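Racemase (Pseudovibrio sp. JE062, PDB 3NZG) is a putative racemase of the enolase superfamily, with a mandelate racemase-like N-terminal domain, a TIM-barrel-type C-terminal domain and a bound magnesium ion. Local coordinates at residues Val210-Arg215 and Glu238-His243; Cys261-Ser266 and His282-Asp287. All blocks are in the same frame, centred on the assembly; numbering follows the deposited sequence.

Interaction 1 (Val210-Arg215 and Glu238-His243); sequences VDYLYR and EATLQH. With MG (magnesium ion), chain Q.
Asp-211 and Glu-238 form part of the magnesium site at the C-terminal ends of the barrel strands, as in other enolase superfamily members. Asp-211 OD2 binds the metal at 2.2 Å and Glu-238 OE2 at 2.1 Å. These two oxygens lie 2.6 Å apart; the shared cation probably offsets their repulsion. The carboxylate planes are turned 49° from each other. In Asp-211, CG lies anti to the backbone N (chi1 -165°), which swings OD2 to the metal, across from Glu-238 OE2. The other oxygen of Asp-211, OD1, takes a hydrogen bond from a metal-bound water. OD1 also accepts from Leu-213 N at 3.0 Å, on the anti side, closing an Asx turn that probably limits rotation of the carboxylate. Glu-238 OE1 is held by a salt bridge to Lys-177.

The backbones that carry the two carboxylates pair in parallel. Glu-238 N donates to Val-210 O, and Tyr-212 N donates to Glu-238 O at 2.9 Å. Past the strands, Tyr-214 N reaches Ala-239 O at 2.7 Å through a more bent bond (134° at the hydrogen). Ala-239 CB sits over the centre of the Tyr-214 ring, 3.3 Å from its centroid, a CH-pi contact. Leu-241 O lies at the edge of the same ring. Trp-67 of a second subunit meets the Tyr-214 ring edge-to-face.

Helices 188-202 and 219-228 pack against Tyr-212, and helices 219-228 and 246-255 against Thr-240.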
loop_
_atom_site.group_PDB
_atom_site.type_symbol
_atom_site.label_atom_id
_atom_site.label_comp_id
_atom_site.label_asym_id
_atom_site.label_seq_id
_atom_site.Cartn_x
_atom_site.Cartn_y
_atom_site.Cartn_z
ATOM N N VAL D 210 10.129 -18.132 -26.923
ATOM C CA VAL D 210 9.441 -17.570 -28.073
ATOM C C VAL D 210 9.568 -16.055 -28.119
ATOM O O VAL D 210 9.373 -15.367 -27.112
ATOM C CB VAL D 210 7.936 -17.943 -28.085
ATOM C CG1 VAL D 210 7.278 -17.390 -29.343
ATOM C CG2 VAL D 210 7.768 -19.450 -28.024
ATOM N N ASP D 211 9.916 -15.546 -29.295
ATOM C CA ASP D 211 10.062 -14.110 -29.511
ATOM C C ASP D 211 8.882 -13.696 -30.389
ATOM O O ASP D 211 8.763 -14.147 -31.531
ATOM C CB ASP D 211 11.382 -13.821 -30.235
ATOM C CG ASP D 211 11.780 -12.362 -30.170
ATOM O OD1 ASP D 211 10.891 -11.486 -30.280
ATOM O OD2 ASP D 211 12.993 -12.094 -30.019
ATOM N N TYR D 212 8.005 -12.847 -29.862
ATOM C CA TYR D 212 6.835 -12.421 -30.617
ATOM C C TYR D 212 7.062 -11.163 -31.452
ATOM O O TYR D 212 6.153 -10.689 -32.133
ATOM C CB TYR D 212 5.645 -12.238 -29.662
ATOM C CG TYR D 212 5.225 -13.528 -28.983
ATOM C CD1 TYR D 212 4.230 -14.335 -29.524
ATOM C CD2 TYR D 212 5.855 -13.961 -27.812
ATOM C CE1 TYR D 212 3.871 -15.544 -28.920
ATOM C CE2 TYR D 212 5.503 -15.167 -27.201
ATOM C CZ TYR D 212 4.512 -15.953 -27.765
ATOM O OH TYR D 212 4.170 -17.150 -27.184
ATOM N N LEU D 213 8.275 -10.628 -31.402
ATOM C CA LEU D 213 8.632 -9.444 -32.176
ATOM C C LEU D 213 7.655 -8.267 -32.091
ATOM O O LEU D 213 7.277 -7.676 -33.111
ATOM C CB LEU D 213 8.865 -9.843 -33.646
ATOM C CG LEU D 213 10.091 -10.751 -33.829
ATOM C CD1 LEU D 213 10.223 -11.202 -35.279
ATOM C CD2 LEU D 213 11.340 -10.001 -33.390
ATOM N N TYR D 214 7.244 -7.943 -30.868
ATOM C CA TYR D 214 6.358 -6.814 -30.600
ATOM C C TYR D 214 5.140 -6.705 -31.517
ATOM O O TYR D 214 4.812 -5.616 -31.981
ATOM C CB TYR D 214 7.178 -5.519 -30.680
ATOM C CG TYR D 214 8.417 -5.536 -29.799
ATOM C CD1 TYR D 214 8.323 -5.311 -28.428
ATOM C CD2 TYR D 214 9.673 -5.829 -30.331
ATOM C CE1 TYR D 214 9.446 -5.384 -27.602
ATOM C CE2 TYR D 214 10.807 -5.903 -29.512
ATOM C CZ TYR D 214 10.678 -5.682 -28.146
ATOM O OH TYR D 214 11.773 -5.777 -27.318
ATOM N N ARG D 215 4.457 -7.816 -31.768
ATOM C CA ARG D 215 3.285 -7.767 -32.637
ATOM C C ARG D 215 1.983 -7.426 -31.904
ATOM O O ARG D 215 0.960 -7.214 -32.544
ATOM C CB ARG D 215 3.119 -9.101 -33.390
ATOM C CG ARG D 215 2.746 -10.274 -32.509
ATOM C CD ARG D 215 2.822 -11.616 -33.243
ATOM N NE ARG D 215 1.757 -11.832 -34.225
ATOM C CZ ARG D 215 1.858 -11.562 -35.527
ATOM N NH1 ARG D 215 2.978 -11.054 -36.026
ATOM N NH2 ARG D 215 0.840 -11.821 -36.338
ATOM N N GLU D 238 8.804 -13.417 -25.048
ATOM C CA GLU D 238 9.564 -12.199 -25.276
ATOM C C GLU D 238 8.905 -11.257 -26.281
ATOM O O GLU D 238 8.255 -11.692 -27.238
ATOM C CB GLU D 238 10.977 -12.572 -25.765
ATOM C CG GLU D 238 11.845 -11.400 -26.218
ATOM C CD GLU D 238 13.169 -11.848 -26.845
ATOM O OE1 GLU D 238 13.681 -12.926 -26.473
ATOM O OE2 GLU D 238 13.707 -11.109 -27.697
ATOM N N ALA D 239 9.086 -9.961 -26.050
ATOM C CA ALA D 239 8.566 -8.924 -26.928
ATOM C C ALA D 239 7.101 -9.115 -27.282
ATOM O O ALA D 239 6.729 -9.109 -28.457
ATOM C CB ALA D 239 9.420 -8.857 -28.210
ATOM N N THR D 240 6.273 -9.290 -26.261
ATOM C CA THR D 240 4.840 -9.474 -26.457
ATOM C C THR D 240 4.165 -8.120 -26.690
ATOM O O THR D 240 3.521 -7.890 -27.718
ATOM C CB THR D 240 4.206 -10.139 -25.222
ATOM O OG1 THR D 240 4.625 -9.446 -24.035
ATOM C CG2 THR D 240 4.635 -11.598 -25.128
ATOM N N LEU D 241 4.327 -7.218 -25.731
ATOM C CA LEU D 241 3.739 -5.888 -25.837
ATOM C C LEU D 241 4.807 -4.867 -26.230
ATOM O O LEU D 241 6.002 -5.169 -26.223
ATOM C CB LEU D 241 3.099 -5.509 -24.499
ATOM C CG LEU D 241 1.915 -6.392 -24.083
ATOM C CD1 LEU D 241 1.535 -6.120 -22.621
ATOM C CD2 LEU D 241 0.729 -6.120 -25.006
ATOM N N GLN D 242 4.375 -3.659 -26.574
ATOM C CA GLN D 242 5.311 -2.611 -26.961
ATOM C C GLN D 242 6.314 -2.370 -25.835
ATOM O O GLN D 242 5.979 -2.459 -24.654
ATOM C CB GLN D 242 4.547 -1.335 -27.305
ATOM C CG GLN D 242 3.578 -1.535 -28.469
ATOM C CD GLN D 242 4.217 -2.297 -29.623
ATOM O OE1 GLN D 242 3.850 -3.442 -29.914
ATOM N NE2 GLN D 242 5.186 -1.668 -30.279
ATOM N N HIS D 243 7.549 -2.063 -26.208
ATOM C CA HIS D 243 8.613 -1.872 -25.232
ATOM C C HIS D 243 8.379 -0.783 -24.174
ATOM O O HIS D 243 8.940 -0.859 -23.082
ATOM C CB HIS D 243 9.940 -1.639 -25.972
ATOM C CG HIS D 243 11.159 -1.891 -25.136
ATOM N ND1 HIS D 243 11.737 -0.920 -24.344
ATOM C CD2 HIS D 243 11.931 -2.996 -24.995
ATOM C CE1 HIS D 243 12.815 -1.413 -23.760
ATOM N NE2 HIS D 243 12.956 -2.671 -24.139
HETATM MG MG MG Q . 14.047 -10.163 -29.567
HETATM O O HOH W 1 12.375 -9.305 -30.035
#

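Interaction 2 (Cys261-Ser266 and His282-Asp287); sequences CGAEMS and HLLQSD. With MG (magnesium ion), chain Q.
Gln-285 reaches across to Cys-261 and Glu-264 at the ends of two parallel barrel strands. Its CB packs 3.7 Å from Glu-264 CA. Its CG comes near Gly-262 O and Cys-261 CB. CD also lies against Cys-261 CB, at 3.7 Å. At the tip, OE1 comes within 3.6 Å of Cys-261 CB and also nears Glu-264 CB. NE2 passes Cys-261 SG and donates to Glu-238 OE1. The chain is extended beyond CG (chi2 -176°), which carries the amide to that carboxylate.

The backbones hold this register. Gly-262 N donates to Leu-283 O at 3.0 Å, and Gln-285 N to Gly-262 O at 2.9 Å. Next comes a type I turn from Ala-263 to Ser-266. Ala-263 O accepts from both Ser-266 N and Ser-266 OG. One water links Glu-264 O, Ser-266 O and Asp-287 N; another joins the Ser-266 and Ser-286 hydroxyls.

Glu-264 runs out extended from this turn, and its OE2 binds magnesium at 2.1 Å. OE1 accepts from a metal-bound water at 2.8 Å and is hydrogen-bonded to Tyr-214 OH. Both carboxylate oxygens are thus engaged, one by the cation and one by hydrogen bonds, which probably stabilises the negative charge and limits rotation of the carboxylate.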
loop_
_atom_site.group_PDB
_atom_site.type_symbol
_atom_site.label_atom_id
_atom_site.label_comp_id
_atom_site.label_asym_id
_atom_site.label_seq_id
_atom_site.Cartn_x
_atom_site.Cartn_y
_atom_site.Cartn_z
ATOM N N CYS D 261 9.305 -11.521 -20.427
ATOM C CA CYS D 261 10.582 -10.828 -20.561
ATOM C C CYS D 261 10.388 -9.347 -20.845
ATOM O O CYS D 261 9.320 -8.915 -21.263
ATOM C CB CYS D 261 11.396 -11.407 -21.720
ATOM S SG CYS D 261 11.557 -13.192 -21.747
ATOM N N GLY D 262 11.448 -8.582 -20.631
ATOM C CA GLY D 262 11.413 -7.165 -20.927
ATOM C C GLY D 262 12.814 -6.598 -21.030
ATOM O O GLY D 262 13.804 -7.305 -20.780
ATOM N N ALA D 263 12.897 -5.329 -21.423
ATOM C CA ALA D 263 14.159 -4.601 -21.502
ATOM C C ALA D 263 15.160 -4.938 -22.610
ATOM O O ALA D 263 16.290 -4.440 -22.593
ATOM C CB ALA D 263 14.854 -4.663 -20.146
ATOM N N GLU D 264 14.753 -5.754 -23.576
ATOM C CA GLU D 264 15.637 -6.111 -24.686
ATOM C C GLU D 264 16.271 -4.878 -25.356
ATOM O O GLU D 264 17.449 -4.901 -25.703
ATOM C CB GLU D 264 14.858 -6.924 -25.729
ATOM C CG GLU D 264 15.475 -6.912 -27.122
ATOM C CD GLU D 264 14.672 -7.713 -28.132
ATOM O OE1 GLU D 264 13.446 -7.493 -28.240
ATOM O OE2 GLU D 264 15.271 -8.556 -28.830
HETATM N N MSE D 265 15.500 -3.809 -25.543
HETATM C CA MSE D 265 16.028 -2.601 -26.193
HETATM C C MSE D 265 16.360 -1.455 -25.230
HETATM O O MSE D 265 16.656 -0.345 -25.663
HETATM C CB MSE D 265 15.033 -2.086 -27.242
HETATM C CG MSE D 265 14.655 -3.083 -28.334
HETATM SE SE MSE D 265 13.509 -2.317 -29.726
HETATM C CE MSE D 265 11.784 -2.387 -28.819
ATOM N N SER D 266 16.326 -1.723 -23.931
ATOM C CA SER D 266 16.583 -0.688 -22.934
ATOM C C SER D 266 18.063 -0.370 -22.707
ATOM O O SER D 266 18.948 -1.076 -23.194
ATOM C CB SER D 266 15.985 -1.113 -21.598
ATOM O OG SER D 266 16.770 -2.152 -21.039
ATOM N N HIS D 282 9.755 -11.342 -15.340
ATOM C CA HIS D 282 10.534 -12.439 -14.753
ATOM C C HIS D 282 11.964 -12.446 -15.258
ATOM O O HIS D 282 12.833 -13.082 -14.661
ATOM C CB HIS D 282 9.968 -13.821 -15.131
ATOM C CG HIS D 282 8.534 -14.031 -14.773
ATOM N ND1 HIS D 282 7.502 -13.434 -15.460
ATOM C CD2 HIS D 282 7.958 -14.809 -13.826
ATOM C CE1 HIS D 282 6.349 -13.836 -14.952
ATOM N NE2 HIS D 282 6.599 -14.671 -13.958
ATOM N N LEU D 283 12.212 -11.746 -16.356
ATOM C CA LEU D 283 13.529 -11.794 -16.967
ATOM C C LEU D 283 13.885 -10.544 -17.770
ATOM O O LEU D 283 13.079 -10.064 -18.564
ATOM C CB LEU D 283 13.557 -13.039 -17.863
ATOM C CG LEU D 283 14.834 -13.498 -18.562
ATOM C CD1 LEU D 283 14.745 -15.000 -18.732
ATOM C CD2 LEU D 283 15.014 -12.794 -19.899
ATOM N N LEU D 284 15.096 -10.037 -17.564
ATOM C CA LEU D 284 15.584 -8.848 -18.261
ATOM C C LEU D 284 16.492 -9.253 -19.421
ATOM O O LEU D 284 17.286 -10.193 -19.303
ATOM C CB LEU D 284 16.364 -7.963 -17.299
ATOM C CG LEU D 284 15.580 -7.414 -16.106
ATOM C CD1 LEU D 284 16.531 -6.754 -15.133
ATOM C CD2 LEU D 284 14.524 -6.441 -16.599
ATOM N N GLN D 285 16.389 -8.532 -20.531
ATOM C CA GLN D 285 17.188 -8.850 -21.709
ATOM C C GLN D 285 18.124 -7.729 -22.172
ATOM O O GLN D 285 18.497 -7.670 -23.343
ATOM C CB GLN D 285 16.258 -9.273 -22.845
ATOM C CG GLN D 285 15.386 -10.473 -22.468
ATOM C CD GLN D 285 14.514 -10.971 -23.604
ATOM O OE1 GLN D 285 13.703 -10.226 -24.158
ATOM N NE2 GLN D 285 14.678 -12.245 -23.959
ATOM N N SER D 286 18.494 -6.850 -21.243
ATOM C CA SER D 286 19.412 -5.744 -21.521
ATOM C C SER D 286 20.599 -6.296 -22.336
ATOM O O SER D 286 21.176 -7.312 -21.972
ATOM C CB SER D 286 19.913 -5.148 -20.199
ATOM O OG SER D 286 18.820 -4.757 -19.366
ATOM N N ASP D 287 20.957 -5.610 -23.418
ATOM C CA ASP D 287 22.043 -6.039 -24.317
ATOM C C ASP D 287 23.439 -5.519 -23.947
ATOM O O ASP D 287 23.601 -4.359 -23.558
ATOM C CB ASP D 287 21.702 -5.592 -25.746
ATOM C CG ASP D 287 22.627 -6.189 -26.799
ATOM O OD1 ASP D 287 23.841 -6.359 -26.540
ATOM O OD2 ASP D 287 22.130 -6.468 -27.906
HETATM MG MG MG Q . 14.047 -10.163 -29.567
HETATM O O HOH W 2 19.333 -3.394 -24.605
HETATM O O HOH W 1 12.375 -9.305 -30.035
HETATM O O HOH W 3 19.075 -1.963 -19.146
#

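Overall arrangement
Interaction 1 comes first along the chain and interaction 2 follows it, without overlap; their centres lie 11 Å apart. All four segments belong to the enolase C-terminal domain-like region. They span the C-terminal ends of strands 207-211, 237-238, 261-262 and 283-284 and the loops that follow, with helices 219-228, 246-255 and 268-279 between successive strands. The two contacts meet at one magnesium ion: interaction 1 supplies two carboxylate ligands, interaction 2 a third, and they share a metal-bound water. Two side-chain hydrogen bonds also join the contacts. Neighbouring barrel strands thus assemble a single metal site, with a bound glycerol close by.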